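Local coordinates for protein lectin (Pleurotus ostreatus, PDB 6T0Q) that binds calcium and carbohydrates, among them N-acetyl-D-galactosamine, and probably does so through carbohydrate-binding-module-like domains, at residues A237-Y242 with S255-A260; N199-S204 with A286-T291; H80-N85 with F112-Q117. All coordinates share one frame; numbering follows the deposited sequence.

In the fold
From the N terminus, contact 3 comes first: it joins strands 79-84 and 109-118, neighbours in an antiparallel sheet, and closes a loop that runs through strands 87-94 and 98-104. Contact 2 opens much later, at strand 199-202, and closes at strand 287-296. Within that interval contact 1 opens and closes, bringing a calcium-binding turn against the loop 255-260. Contacts 1 and 2 touch, since Asp239 N lies 2.8 Å from Gly287 O, and strands 229-239 and 287-296 are neighbours in one sheet. Contact 3 lies on the opposite side of the chain's centre, its centre about 37 Å from that of contact 1 and about 36 Å from that of contact 2.

Contact 1 (A237-Y242 with S255-A260); sequences AADDRY and SSYTVA. With CA (calcium ion), chain G.
At a calcium site of this lectin, the metal ligand Asp239 lies alongside Tyr257 of the loop 255-260. The evidence is the near-parallel setting of the two flat groups: carboxylate and ring planes differ by 15°, and OD2 of Asp239 stands 3.8 Å above the middle of the Tyr257 ring. With CG anti to the backbone N (chi1 -175°), Asp239 sends its carboxylate the same way as the tyrosine, and its OD1 binds calcium at 2.6 Å. OD2 is held by Trp344 NE1, a bond that, together with the metal, would fix the carboxylate's rotation. The peptide before Asp240 is cis; Asp240 OD2 is a second ligand, also 2.6 Å from the calcium, and accepts a hydrogen bond from Gly282 N. Asn281, Gly283 and Pro285 complete the site.

Beyond the metal, Ser255 CB sits 3.5 Å above the plane of the Arg241 guanidinium, toward its rim. Arg241 also touches a bound N-acetylglucosamine. A water lies 2.9 Å from Ala238 O, to which it can donate, and accepts a weak bond from Ser256 N. Within the loop Ser256 OG accepts from Thr258 N (an ST turn) and, at 3.0 Å, from Val259 N (an ST motif). At the far end Ala237 CB packs on Ala260 CB at 4.1 Å.

Asp240 and Arg241 form a classic bulge opposite Thr280. Strand 229-239 pairs with 287-296, strand 241-246 lies between 273-281 and 249-254, and the loop 255-260 carries the chain from 249-254 to 261-265 in the other sheet.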
ATOM      1  N   ALA A 237     -23.673  -8.752  -7.514  1.00 20.04           N
ATOM      2  CA  ALA A 237     -25.069  -9.048  -7.209  1.00 22.05           C
ATOM      3  C   ALA A 237     -25.141  -9.609  -5.797  1.00 23.17           C
ATOM      4  O   ALA A 237     -24.153 -10.131  -5.273  1.00 20.61           O
ATOM      5  CB  ALA A 237     -25.679 -10.040  -8.213  1.00 17.34           C
ATOM      6  N   ALA A 238     -26.321  -9.507  -5.180  1.00 21.45           N
ATOM      7  CA  ALA A 238     -26.495  -9.999  -3.818  1.00 19.09           C
ATOM      8  C   ALA A 238     -27.931 -10.442  -3.586  1.00 24.09           C
ATOM      9  O   ALA A 238     -28.872  -9.901  -4.173  1.00 23.88           O
ATOM     10  CB  ALA A 238     -26.124  -8.942  -2.766  1.00 17.47           C
ATOM     11  N   ASP A 239     -28.075 -11.435  -2.712  1.00 18.72           N
ATOM     12  CA  ASP A 239     -29.351 -11.853  -2.140  1.00 20.33           C
ATOM     13  C   ASP A 239     -29.295 -11.471  -0.663  1.00 23.08           C
ATOM     14  O   ASP A 239     -28.595 -12.130   0.112  1.00 25.57           O
ATOM     15  CB  ASP A 239     -29.534 -13.365  -2.321  1.00 20.49           C
ATOM     16  CG  ASP A 239     -30.905 -13.867  -1.867  1.00 24.50           C
ATOM     17  OD1 ASP A 239     -31.657 -13.112  -1.218  1.00 25.84           O
ATOM     18  OD2 ASP A 239     -31.234 -15.030  -2.181  1.00 25.07           O
ATOM     19  N   ASP A 240     -30.020 -10.424  -0.252  1.00 26.59           N
ATOM     20  CA  ASP A 240     -31.066  -9.708  -0.995  1.00 25.64           C
ATOM     21  C   ASP A 240     -30.647  -8.410  -1.681  1.00 21.95           C
ATOM     22  O   ASP A 240     -31.265  -8.007  -2.664  1.00 24.42           O
ATOM     23  CB  ASP A 240     -32.213  -9.359  -0.034  1.00 25.77           C
ATOM     24  CG  ASP A 240     -33.196 -10.488   0.131  1.00 32.14           C
ATOM     25  OD1 ASP A 240     -34.016 -10.686  -0.789  1.00 33.05           O
ATOM     26  OD2 ASP A 240     -33.134 -11.186   1.165  1.00 30.01           O
ATOM     27  N   ARG A 241     -29.650  -7.723  -1.129  1.00 19.92           N
ATOM     28  CA  ARG A 241     -29.288  -6.393  -1.613  1.00 22.23           C
ATOM     29  C   ARG A 241     -27.887  -6.064  -1.113  1.00 22.60           C
ATOM     30  O   ARG A 241     -27.357  -6.731  -0.224  1.00 22.05           O
ATOM     31  CB  ARG A 241     -30.293  -5.334  -1.136  1.00 26.57           C
ATOM     32  CG  ARG A 241     -30.365  -5.214   0.392  1.00 31.31           C
ATOM     33  CD  ARG A 241     -31.259  -4.055   0.848  1.00 38.81           C
ATOM     34  NE  ARG A 241     -32.622  -4.181   0.335  1.00 51.46           N
ATOM     35  CZ  ARG A 241     -33.153  -3.395  -0.601  1.00 59.51           C
ATOM     36  NH1 ARG A 241     -32.440  -2.407  -1.131  1.00 57.73           N
ATOM     37  NH2 ARG A 241     -34.401  -3.597  -1.009  1.00 61.35           N
ATOM     38  N   TYR A 242     -27.302  -5.006  -1.678  1.00 21.30           N
ATOM     39  CA  TYR A 242     -25.947  -4.601  -1.315  1.00 23.90           C
ATOM     40  C   TYR A 242     -25.806  -3.103  -1.521  1.00 27.64           C
ATOM     41  O   TYR A 242     -26.532  -2.491  -2.308  1.00 25.50           O
ATOM     42  CB  TYR A 242     -24.876  -5.315  -2.163  1.00 21.51           C
ATOM     43  CG  TYR A 242     -24.886  -4.789  -3.580  1.00 24.42           C
ATOM     44  CD1 TYR A 242     -24.118  -3.690  -3.944  1.00 22.89           C
ATOM     45  CD2 TYR A 242     -25.719  -5.353  -4.538  1.00 23.72           C
ATOM     46  CE1 TYR A 242     -24.169  -3.171  -5.231  1.00 23.44           C
ATOM     47  CE2 TYR A 242     -25.768  -4.853  -5.835  1.00 23.85           C
ATOM     48  CZ  TYR A 242     -24.992  -3.761  -6.170  1.00 24.65           C
ATOM     49  OH  TYR A 242     -25.044  -3.248  -7.444  1.00 23.59           O
ATOM     50  N   SER A 255     -30.535  -4.510  -5.610  1.00 25.99           N
ATOM     51  CA  SER A 255     -31.413  -5.356  -4.805  1.00 27.34           C
ATOM     52  C   SER A 255     -31.932  -6.542  -5.602  1.00 29.66           C
ATOM     53  O   SER A 255     -33.066  -6.983  -5.389  1.00 27.42           O
ATOM     54  CB  SER A 255     -32.593  -4.549  -4.235  1.00 31.61           C
ATOM     55  OG  SER A 255     -33.284  -3.858  -5.262  1.00 31.67           O
ATOM     56  N   SER A 256     -31.123  -7.078  -6.506  1.00 28.43           N
ATOM     57  CA  SER A 256     -31.533  -8.202  -7.332  1.00 28.61           C
ATOM     58  C   SER A 256     -30.452  -9.268  -7.313  1.00 26.86           C
ATOM     59  O   SER A 256     -29.265  -8.955  -7.459  1.00 27.41           O
ATOM     60  CB  SER A 256     -31.807  -7.761  -8.776  1.00 24.39           C
ATOM     61  OG  SER A 256     -32.127  -8.894  -9.562  1.00 25.51           O
ATOM     62  N   TYR A 257     -30.858 -10.524  -7.137  1.00 25.08           N
ATOM     63  CA  TYR A 257     -29.943 -11.640  -7.301  1.00 24.76           C
ATOM     64  C   TYR A 257     -30.141 -12.344  -8.634  1.00 24.08           C
ATOM     65  O   TYR A 257     -29.546 -13.400  -8.867  1.00 27.93           O
ATOM     66  CB  TYR A 257     -30.071 -12.628  -6.132  1.00 27.30           C
ATOM     67  CG  TYR A 257     -31.488 -13.063  -5.776  1.00 32.74           C
ATOM     68  CD1 TYR A 257     -32.060 -14.181  -6.361  1.00 32.40           C
ATOM     69  CD2 TYR A 257     -32.233 -12.364  -4.826  1.00 38.42           C
ATOM     70  CE1 TYR A 257     -33.356 -14.594  -6.024  1.00 35.23           C
ATOM     71  CE2 TYR A 257     -33.525 -12.759  -4.492  1.00 37.41           C
ATOM     72  CZ  TYR A 257     -34.077 -13.877  -5.091  1.00 40.34           C
ATOM     73  OH  TYR A 257     -35.359 -14.267  -4.756  1.00 45.48           O
ATOM     74  N   THR A 258     -30.949 -11.774  -9.528  1.00 24.28           N
ATOM     75  CA  THR A 258     -31.075 -12.302 -10.881  1.00 25.38           C
ATOM     76  C   THR A 258     -30.562 -11.351 -11.953  1.00 24.68           C
ATOM     77  O   THR A 258     -30.342 -11.785 -13.090  1.00 26.47           O
ATOM     78  CB  THR A 258     -32.540 -12.644 -11.191  1.00 25.38           C
ATOM     79  OG1 THR A 258     -33.347 -11.476 -11.004  1.00 24.13           O
ATOM     80  CG2 THR A 258     -33.039 -13.759 -10.265  1.00 32.47           C
ATOM     81  N   VAL A 259     -30.374 -10.077 -11.627  1.00 28.14           N
ATOM     82  CA  VAL A 259     -29.843  -9.095 -12.563  1.00 22.81           C
ATOM     83  C   VAL A 259     -28.666  -8.413 -11.876  1.00 21.30           C
ATOM     84  O   VAL A 259     -28.858  -7.671 -10.904  1.00 23.72           O
ATOM     85  CB  VAL A 259     -30.906  -8.073 -12.990  1.00 23.90           C
ATOM     86  CG1 VAL A 259     -30.295  -7.026 -13.923  1.00 23.03           C
ATOM     87  CG2 VAL A 259     -32.099  -8.786 -13.665  1.00 23.92           C
ATOM     88  N   ALA A 260     -27.448  -8.675 -12.365  1.00 23.87           N
ATOM     89  CA  ALA A 260     -26.246  -8.110 -11.764  1.00 20.96           C
ATOM     90  C   ALA A 260     -26.033  -6.666 -12.212  1.00 23.83           C
ATOM     91  O   ALA A 260     -26.487  -6.243 -13.281  1.00 22.46           O
ATOM     92  CB  ALA A 260     -25.012  -8.946 -12.125  1.00 17.61           C
TER
HETATM   93 CA    CA G 404     -32.489 -13.719   1.134  1.00 31.38          CA
HETATM   94  O   HOH W   1     -28.345  -7.152  -5.039  1.00 25.19           O

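Contact 2 (N199-S204 with A286-T291); sequences NWIWTS and AGVIAT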
ATOM      1  N   ASN A 199     -17.337 -16.556  -6.311  1.00 19.95           N
ATOM      2  CA  ASN A 199     -18.106 -17.304  -5.321  1.00 20.60           C
ATOM      3  C   ASN A 199     -19.133 -16.413  -4.645  1.00 22.92           C
ATOM      4  O   ASN A 199     -18.874 -15.236  -4.376  1.00 20.21           O
ATOM      5  CB  ASN A 199     -17.215 -17.893  -4.209  1.00 21.63           C
ATOM      6  CG  ASN A 199     -16.083 -18.711  -4.748  1.00 25.44           C
ATOM      7  OD1 ASN A 199     -16.251 -19.884  -5.056  1.00 25.36           O
ATOM      8  ND2 ASN A 199     -14.913 -18.089  -4.880  1.00 23.42           N
ATOM      9  N   TRP A 200     -20.288 -16.993  -4.337  1.00 19.58           N
ATOM     10  CA  TRP A 200     -21.161 -16.382  -3.353  1.00 22.68           C
ATOM     11  C   TRP A 200     -20.515 -16.520  -1.980  1.00 23.00           C
ATOM     12  O   TRP A 200     -20.117 -17.622  -1.585  1.00 18.92           O
ATOM     13  CB  TRP A 200     -22.528 -17.059  -3.357  1.00 20.50           C
ATOM     14  CG  TRP A 200     -23.294 -16.965  -4.650  1.00 20.25           C
ATOM     15  CD1 TRP A 200     -23.295 -17.871  -5.675  1.00 20.19           C
ATOM     16  CD2 TRP A 200     -24.200 -15.924  -5.032  1.00 16.90           C
ATOM     17  NE1 TRP A 200     -24.147 -17.453  -6.674  1.00 21.44           N
ATOM     18  CE2 TRP A 200     -24.716 -16.263  -6.301  1.00 19.09           C
ATOM     19  CE3 TRP A 200     -24.631 -14.743  -4.419  1.00 19.86           C
ATOM     20  CZ2 TRP A 200     -25.642 -15.461  -6.972  1.00 19.10           C
ATOM     21  CZ3 TRP A 200     -25.554 -13.947  -5.088  1.00 22.51           C
ATOM     22  CH2 TRP A 200     -26.048 -14.314  -6.352  1.00 19.50           C
ATOM     23  N   ILE A 201     -20.375 -15.404  -1.264  1.00 21.48           N
ATOM     24  CA  ILE A 201     -19.808 -15.422   0.079  1.00 21.82           C
ATOM     25  C   ILE A 201     -20.810 -14.808   1.050  1.00 23.90           C
ATOM     26  O   ILE A 201     -21.754 -14.113   0.661  1.00 20.29           O
ATOM     27  CB  ILE A 201     -18.446 -14.687   0.174  1.00 19.86           C
ATOM     28  CG1 ILE A 201     -18.593 -13.194  -0.165  1.00 20.94           C
ATOM     29  CG2 ILE A 201     -17.411 -15.355  -0.736  1.00 19.36           C
ATOM     30  CD1 ILE A 201     -17.288 -12.389   0.022  1.00 18.29           C
ATOM     31  N   TRP A 202     -20.589 -15.080   2.334  1.00 19.19           N
ATOM     32  CA  TRP A 202     -21.358 -14.456   3.405  1.00 20.78           C
ATOM     33  C   TRP A 202     -20.529 -14.559   4.679  1.00 25.33           C
ATOM     34  O   TRP A 202     -19.398 -15.057   4.663  1.00 26.71           O
ATOM     35  CB  TRP A 202     -22.734 -15.116   3.566  1.00 18.60           C
ATOM     36  CG  TRP A 202     -23.774 -14.222   4.203  1.00 22.23           C
ATOM     37  CD1 TRP A 202     -24.304 -14.338   5.468  1.00 24.28           C
ATOM     38  CD2 TRP A 202     -24.414 -13.082   3.604  1.00 21.82           C
ATOM     39  NE1 TRP A 202     -25.235 -13.347   5.680  1.00 22.43           N
ATOM     40  CE2 TRP A 202     -25.316 -12.560   4.556  1.00 24.36           C
ATOM     41  CE3 TRP A 202     -24.314 -12.458   2.350  1.00 22.88           C
ATOM     42  CZ2 TRP A 202     -26.110 -11.441   4.297  1.00 23.91           C
ATOM     43  CZ3 TRP A 202     -25.100 -11.349   2.094  1.00 23.53           C
ATOM     44  CH2 TRP A 202     -25.993 -10.854   3.063  1.00 21.10           C
ATOM     45  N   THR A 203     -21.083 -14.061   5.783  1.00 25.40           N
ATOM     46  CA  THR A 203     -20.481 -14.358   7.075  1.00 26.01           C
ATOM     47  C   THR A 203     -20.777 -15.808   7.451  1.00 28.89           C
ATOM     48  O   THR A 203     -21.629 -16.476   6.853  1.00 24.63           O
ATOM     49  CB  THR A 203     -20.989 -13.402   8.154  1.00 26.87           C
ATOM     50  OG1 THR A 203     -22.375 -13.116   7.927  1.00 27.68           O
ATOM     51  CG2 THR A 203     -20.197 -12.103   8.133  1.00 28.21           C
ATOM     52  N   SER A 204     -20.064 -16.299   8.464  1.00 31.46           N
ATOM     53  CA  SER A 204     -20.105 -17.720   8.782  1.00 34.72           C
ATOM     54  C   SER A 204     -21.364 -18.139   9.540  1.00 34.70           C
ATOM     55  O   SER A 204     -21.498 -19.326   9.853  1.00 34.14           O
ATOM     56  CB  SER A 204     -18.849 -18.114   9.570  1.00 35.74           C
ATOM     57  OG  SER A 204     -18.734 -17.343  10.750  1.00 38.93           O
ATOM     58  N   ALA A 286     -28.777 -16.400   1.590  1.00 22.43           N
ATOM     59  CA  ALA A 286     -28.103 -15.116   1.438  1.00 20.94           C
ATOM     60  C   ALA A 286     -26.730 -15.312   0.809  1.00 23.56           C
ATOM     61  O   ALA A 286     -26.075 -16.336   1.022  1.00 21.66           O
ATOM     62  CB  ALA A 286     -27.952 -14.404   2.791  1.00 20.00           C
ATOM     63  N   GLY A 287     -26.291 -14.304   0.060  1.00 21.09           N
ATOM     64  CA  GLY A 287     -24.943 -14.303  -0.481  1.00 19.48           C
ATOM     65  C   GLY A 287     -24.696 -13.026  -1.258  1.00 20.76           C
ATOM     66  O   GLY A 287     -25.628 -12.350  -1.702  1.00 20.40           O
ATOM     67  N   VAL A 288     -23.415 -12.700  -1.407  1.00 20.21           N
ATOM     68  CA  VAL A 288     -22.993 -11.636  -2.313  1.00 19.50           C
ATOM     69  C   VAL A 288     -21.877 -12.193  -3.187  1.00 20.46           C
ATOM     70  O   VAL A 288     -21.063 -13.008  -2.733  1.00 20.64           O
ATOM     71  CB  VAL A 288     -22.551 -10.358  -1.556  1.00 18.58           C
ATOM     72  CG1 VAL A 288     -21.389 -10.646  -0.640  1.00 22.35           C
ATOM     73  CG2 VAL A 288     -22.184  -9.215  -2.537  1.00 16.64           C
ATOM     74  N   ILE A 289     -21.859 -11.786  -4.450  1.00 20.34           N
ATOM     75  CA  ILE A 289     -20.867 -12.268  -5.405  1.00 18.15           C
ATOM     76  C   ILE A 289     -20.399 -11.079  -6.226  1.00 20.82           C
ATOM     77  O   ILE A 289     -21.187 -10.173  -6.519  1.00 19.20           O
ATOM     78  CB  ILE A 289     -21.450 -13.393  -6.293  1.00 18.29           C
ATOM     79  CG1 ILE A 289     -20.373 -14.008  -7.189  1.00 21.11           C
ATOM     80  CG2 ILE A 289     -22.614 -12.886  -7.142  1.00 20.62           C
ATOM     81  CD1 ILE A 289     -20.882 -15.265  -7.925  1.00 21.14           C
ATOM     82  N   ALA A 290     -19.108 -11.060  -6.568  1.00 18.24           N
ATOM     83  CA  ALA A 290     -18.571  -9.949  -7.339  1.00 18.27           C
ATOM     84  C   ALA A 290     -17.316 -10.393  -8.069  1.00 22.78           C
ATOM     85  O   ALA A 290     -16.612 -11.310  -7.637  1.00 20.83           O
ATOM     86  CB  ALA A 290     -18.250  -8.733  -6.464  1.00 16.79           C
ATOM     87  N   THR A 291     -17.060  -9.729  -9.187  1.00 19.62           N
ATOM     88  CA  THR A 291     -15.829  -9.877  -9.947  1.00 17.77           C
ATOM     89  C   THR A 291     -15.312  -8.477 -10.208  1.00 20.83           C
ATOM     90  O   THR A 291     -16.085  -7.592 -10.584  1.00 21.36           O
ATOM     91  CB  THR A 291     -16.060 -10.624 -11.269  1.00 20.28           C
ATOM     92  OG1 THR A 291     -16.656 -11.900 -10.998  1.00 20.00           O
ATOM     93  CG2 THR A 291     -14.726 -10.830 -12.021  1.00 19.74           C
TER
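Val288 O takes the shortest polar bond of the contact, from Ile201 N at 2.9 Å, with an N-H...O angle of 168°. A CA-H...O approach from Trp200 CA, at 3.4 Å, meets the same oxygen. The return bond, Val288 N to Ile201 O, is 3.0 Å long and lies in the carbonyl plane, so Ile201 and Val288 make an antiparallel hydrogen-bonded pair. It is a single bridge, in keeping with strand directions 134° apart. In this beta-sandwich, consistent with a carbohydrate-binding module, the bridge joins the outermost strand 199-202 of one sheet to strand 287-296 of the other.

Two indoles lie beside the bridge, each receiving an aliphatic group over a face. Ile289 CG2 stands 3.7 Å from the centroid of the six-membered ring of Trp200, almost on the ring normal. The branch is placed there because Ile289 CG1 turns anti to the backbone N (chi1 -174°), toward Asn199 O, leaving CG2 for the ring. Trp200 also stacks with Trp344, and its backbone bonds to strand 331-338. On Trp202 the visitor is Ala286 CB, 3.7 Å from the centroid of the six-membered ring and above the ring's centre; this indole also packs on Ala279 and Asn281, the latter a calcium ligand.

Between the indoles runs Gly287, whose lack of a side chain allows the close approach of Trp200. Its carbonyl carbon lies at the edge of Trp200, in the ring plane and 3.6 Å from CE3. Toward the other indole, Gly287 CA comes obliquely to within 3.4 Å of Trp202 CE3.

Contact 3 (H80-N85 with F112-Q117); sequences HTFYVN and FAIAGQ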
ATOM      1  N   HIS A  80      -7.166 -13.710 -33.326  1.00 21.21           N
ATOM      2  CA  HIS A  80      -6.525 -12.407 -33.179  1.00 19.99           C
ATOM      3  C   HIS A  80      -5.632 -12.370 -31.944  1.00 22.22           C
ATOM      4  O   HIS A  80      -5.840 -13.103 -30.971  1.00 20.26           O
ATOM      5  CB  HIS A  80      -7.559 -11.283 -33.059  1.00 19.67           C
ATOM      6  CG  HIS A  80      -8.449 -11.427 -31.860  1.00 22.37           C
ATOM      7  ND1 HIS A  80      -9.691 -12.023 -31.923  1.00 21.34           N
ATOM      8  CD2 HIS A  80      -8.267 -11.076 -30.564  1.00 22.86           C
ATOM      9  CE1 HIS A  80     -10.240 -12.021 -30.720  1.00 22.02           C
ATOM     10  NE2 HIS A  80      -9.394 -11.456 -29.876  1.00 23.30           N
ATOM     11  N   THR A  81      -4.655 -11.464 -31.991  1.00 21.37           N
ATOM     12  CA  THR A  81      -3.892 -11.029 -30.826  1.00 22.07           C
ATOM     13  C   THR A  81      -3.956  -9.512 -30.769  1.00 23.53           C
ATOM     14  O   THR A  81      -3.677  -8.847 -31.768  1.00 23.06           O
ATOM     15  CB  THR A  81      -2.429 -11.490 -30.911  1.00 25.47           C
ATOM     16  OG1 THR A  81      -2.401 -12.900 -31.147  1.00 25.48           O
ATOM     17  CG2 THR A  81      -1.690 -11.181 -29.607  1.00 23.29           C
ATOM     18  N   PHE A  82      -4.310  -8.967 -29.607  1.00 25.39           N
ATOM     19  CA  PHE A  82      -4.574  -7.542 -29.448  1.00 23.65           C
ATOM     20  C   PHE A  82      -3.467  -6.901 -28.616  1.00 25.52           C
ATOM     21  O   PHE A  82      -3.168  -7.375 -27.511  1.00 24.59           O
ATOM     22  CB  PHE A  82      -5.930  -7.328 -28.765  1.00 23.79           C
ATOM     23  CG  PHE A  82      -6.547  -5.982 -29.028  1.00 25.58           C
ATOM     24  CD1 PHE A  82      -6.035  -4.834 -28.440  1.00 28.44           C
ATOM     25  CD2 PHE A  82      -7.670  -5.869 -29.847  1.00 23.87           C
ATOM     26  CE1 PHE A  82      -6.620  -3.586 -28.685  1.00 30.13           C
ATOM     27  CE2 PHE A  82      -8.258  -4.631 -30.094  1.00 22.72           C
ATOM     28  CZ  PHE A  82      -7.736  -3.491 -29.520  1.00 23.23           C
ATOM     29  N   TYR A  83      -2.884  -5.815 -29.132  1.00 21.90           N
ATOM     30  CA  TYR A  83      -1.803  -5.095 -28.465  1.00 23.74           C
ATOM     31  C   TYR A  83      -2.195  -3.642 -28.223  1.00 26.27           C
ATOM     32  O   TYR A  83      -2.851  -3.018 -29.065  1.00 21.90           O
ATOM     33  CB  TYR A  83      -0.525  -5.102 -29.295  1.00 22.30           C
ATOM     34  CG  TYR A  83       0.036  -6.465 -29.622  1.00 25.24           C
ATOM     35  CD1 TYR A  83      -0.364  -7.143 -30.768  1.00 25.95           C
ATOM     36  CD2 TYR A  83       0.998  -7.051 -28.812  1.00 25.65           C
ATOM     37  CE1 TYR A  83       0.160  -8.378 -31.087  1.00 27.03           C
ATOM     38  CE2 TYR A  83       1.535  -8.292 -29.126  1.00 31.42           C
ATOM     39  CZ  TYR A  83       1.112  -8.942 -30.267  1.00 31.34           C
ATOM     40  OH  TYR A  83       1.627 -10.169 -30.589  1.00 37.62           O
ATOM     41  N   VAL A  84      -1.755  -3.087 -27.095  1.00 21.27           N
ATOM     42  CA  VAL A  84      -1.959  -1.670 -26.814  1.00 19.81           C
ATOM     43  C   VAL A  84      -0.626  -1.068 -26.390  1.00 25.29           C
ATOM     44  O   VAL A  84      -0.041  -1.486 -25.382  1.00 24.55           O
ATOM     45  CB  VAL A  84      -3.035  -1.439 -25.742  1.00 19.92           C
ATOM     46  CG1 VAL A  84      -3.180   0.059 -25.467  1.00 25.09           C
ATOM     47  CG2 VAL A  84      -4.386  -2.026 -26.220  1.00 21.78           C
ATOM     48  N   ASN A  85      -0.143  -0.097 -27.168  1.00 24.52           N
ATOM     49  CA  ASN A  85       1.140   0.559 -26.914  1.00 28.57           C
ATOM     50  C   ASN A  85       2.254  -0.469 -26.747  1.00 32.43           C
ATOM     51  O   ASN A  85       3.111  -0.351 -25.871  1.00 28.99           O
ATOM     52  CB  ASN A  85       1.046   1.482 -25.699  1.00 26.12           C
ATOM     53  CG  ASN A  85       0.105   2.634 -25.940  1.00 24.36           C
ATOM     54  OD1 ASN A  85       0.127   3.235 -27.018  1.00 22.98           O
ATOM     55  ND2 ASN A  85      -0.753   2.935 -24.962  1.00 20.80           N
ATOM     56  N   PHE A 112      -2.957   1.151 -31.118  1.00 23.53           N
ATOM     57  CA  PHE A 112      -3.642  -0.133 -31.069  1.00 21.69           C
ATOM     58  C   PHE A 112      -3.146  -0.991 -32.225  1.00 29.02           C
ATOM     59  O   PHE A 112      -3.026  -0.507 -33.356  1.00 24.53           O
ATOM     60  CB  PHE A 112      -5.157   0.064 -31.123  1.00 21.10           C
ATOM     61  CG  PHE A 112      -5.684   0.882 -29.975  1.00 23.47           C
ATOM     62  CD1 PHE A 112      -5.712   2.272 -30.046  1.00 24.50           C
ATOM     63  CD2 PHE A 112      -6.092   0.265 -28.802  1.00 22.52           C
ATOM     64  CE1 PHE A 112      -6.161   3.032 -28.978  1.00 24.67           C
ATOM     65  CE2 PHE A 112      -6.547   1.023 -27.726  1.00 23.81           C
ATOM     66  CZ  PHE A 112      -6.581   2.403 -27.816  1.00 24.49           C
ATOM     67  N   ALA A 113      -2.821  -2.247 -31.935  1.00 22.94           N
ATOM     68  CA  ALA A 113      -2.307  -3.138 -32.965  1.00 24.74           C
ATOM     69  C   ALA A 113      -2.945  -4.503 -32.794  1.00 24.86           C
ATOM     70  O   ALA A 113      -3.116  -4.982 -31.670  1.00 25.28           O
ATOM     71  CB  ALA A 113      -0.779  -3.257 -32.914  1.00 23.92           C
ATOM     72  N   ILE A 114      -3.313  -5.119 -33.915  1.00 22.70           N
ATOM     73  CA  ILE A 114      -3.965  -6.423 -33.908  1.00 24.01           C
ATOM     74  C   ILE A 114      -3.298  -7.286 -34.963  1.00 26.77           C
ATOM     75  O   ILE A 114      -3.147  -6.858 -36.111  1.00 24.23           O
ATOM     76  CB  ILE A 114      -5.476  -6.327 -34.191  1.00 20.20           C
ATOM     77  CG1 ILE A 114      -6.160  -5.331 -33.253  1.00 21.59           C
ATOM     78  CG2 ILE A 114      -6.132  -7.723 -34.059  1.00 19.88           C
ATOM     79  CD1 ILE A 114      -7.627  -5.090 -33.598  1.00 21.01           C
ATOM     80  N   ALA A 115      -2.897  -8.487 -34.577  1.00 21.86           N
ATOM     81  CA  ALA A 115      -2.461  -9.502 -35.528  1.00 24.06           C
ATOM     82  C   ALA A 115      -3.666 -10.399 -35.771  1.00 23.20           C
ATOM     83  O   ALA A 115      -4.135 -11.068 -34.846  1.00 23.52           O
ATOM     84  CB  ALA A 115      -1.270 -10.293 -34.984  1.00 26.66           C
ATOM     85  N   GLY A 116      -4.200 -10.367 -36.989  1.00 20.46           N
ATOM     86  CA  GLY A 116      -5.341 -11.187 -37.360  1.00 22.81           C
ATOM     87  C   GLY A 116      -4.872 -12.422 -38.107  1.00 22.92           C
ATOM     88  O   GLY A 116      -3.875 -12.386 -38.820  1.00 23.99           O
ATOM     89  N   GLN A 117      -5.587 -13.529 -37.933  1.00 20.06           N
ATOM     90  CA  GLN A 117      -5.129 -14.791 -38.499  1.00 22.53           C
ATOM     91  C   GLN A 117      -6.287 -15.508 -39.173  1.00 21.39           C
ATOM     92  O   GLN A 117      -7.317 -15.771 -38.542  1.00 23.34           O
ATOM     93  CB  GLN A 117      -4.501 -15.679 -37.419  1.00 24.40           C
ATOM     94  CG  GLN A 117      -3.854 -16.926 -37.976  1.00 32.85           C
ATOM     95  CD  GLN A 117      -3.098 -17.735 -36.923  1.00 38.39           C
ATOM     96  OE1 GLN A 117      -3.349 -17.618 -35.717  1.00 31.25           O
ATOM     97  NE2 GLN A 117      -2.166 -18.566 -37.384  1.00 34.97           N
TER
HETATM   98  O   HOH W   2      -2.812 -13.518 -33.890  1.00 37.47           O
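Backbone pairing makes the frame between Thr81 and Ala115 and between Tyr83 and Ala113, the hydrogen-bonded pairs of two neighbouring strands in an antiparallel sheet. The strand directions differ by 171°, so they are close to exactly antiparallel. Thr81 N to Ala115 O and Ala115 N to Thr81 O are both 2.9 Å. Tyr83 N reaches Ala113 O at 2.7 Å, nearly along the C=O axis, whereas the reciprocal donor Ala113 N approaches Tyr83 O tilted 31° from the carbonyl plane. In the non-hydrogen-bonded pairs, CA-H groups of His80 and Ile114 point at the oxygens of Ala115 and Thr81.

Water adds one polar link. A single molecule lies 2.8 Å from Thr81 OG1 and donates to Ala115 O at 2.9 Å, so that this carbonyl is gripped by both Thr81 N and the water.

On the face bearing Thr81 and Tyr83, Tyr83 CB meets Ala113 CB, and Ala113 O lies at the edge of the tyrosine ring, in its plane.

Apolar packing gathers on the other face, which carries His80, Phe82, Val84, Phe112 and Ile114 and is met by strand 67-76 of the neighbouring sheet through Ile72 and Val74. His80 gives only its CB to Ile114 CG2; its ring leads away and is fixed by Ser76 and Gln99. Phe82, its CG anti to the backbone N (chi1 -157°), leans toward strand 109-118. Ile114 CG1 lies over one face of the Phe82 ring, and Ile114 CD1 comes to 3.6 Å from Phe82 CE2. Phe112 meets Phe82 at the ring edge: its CD2 is 3.9 Å from Phe82 CE1.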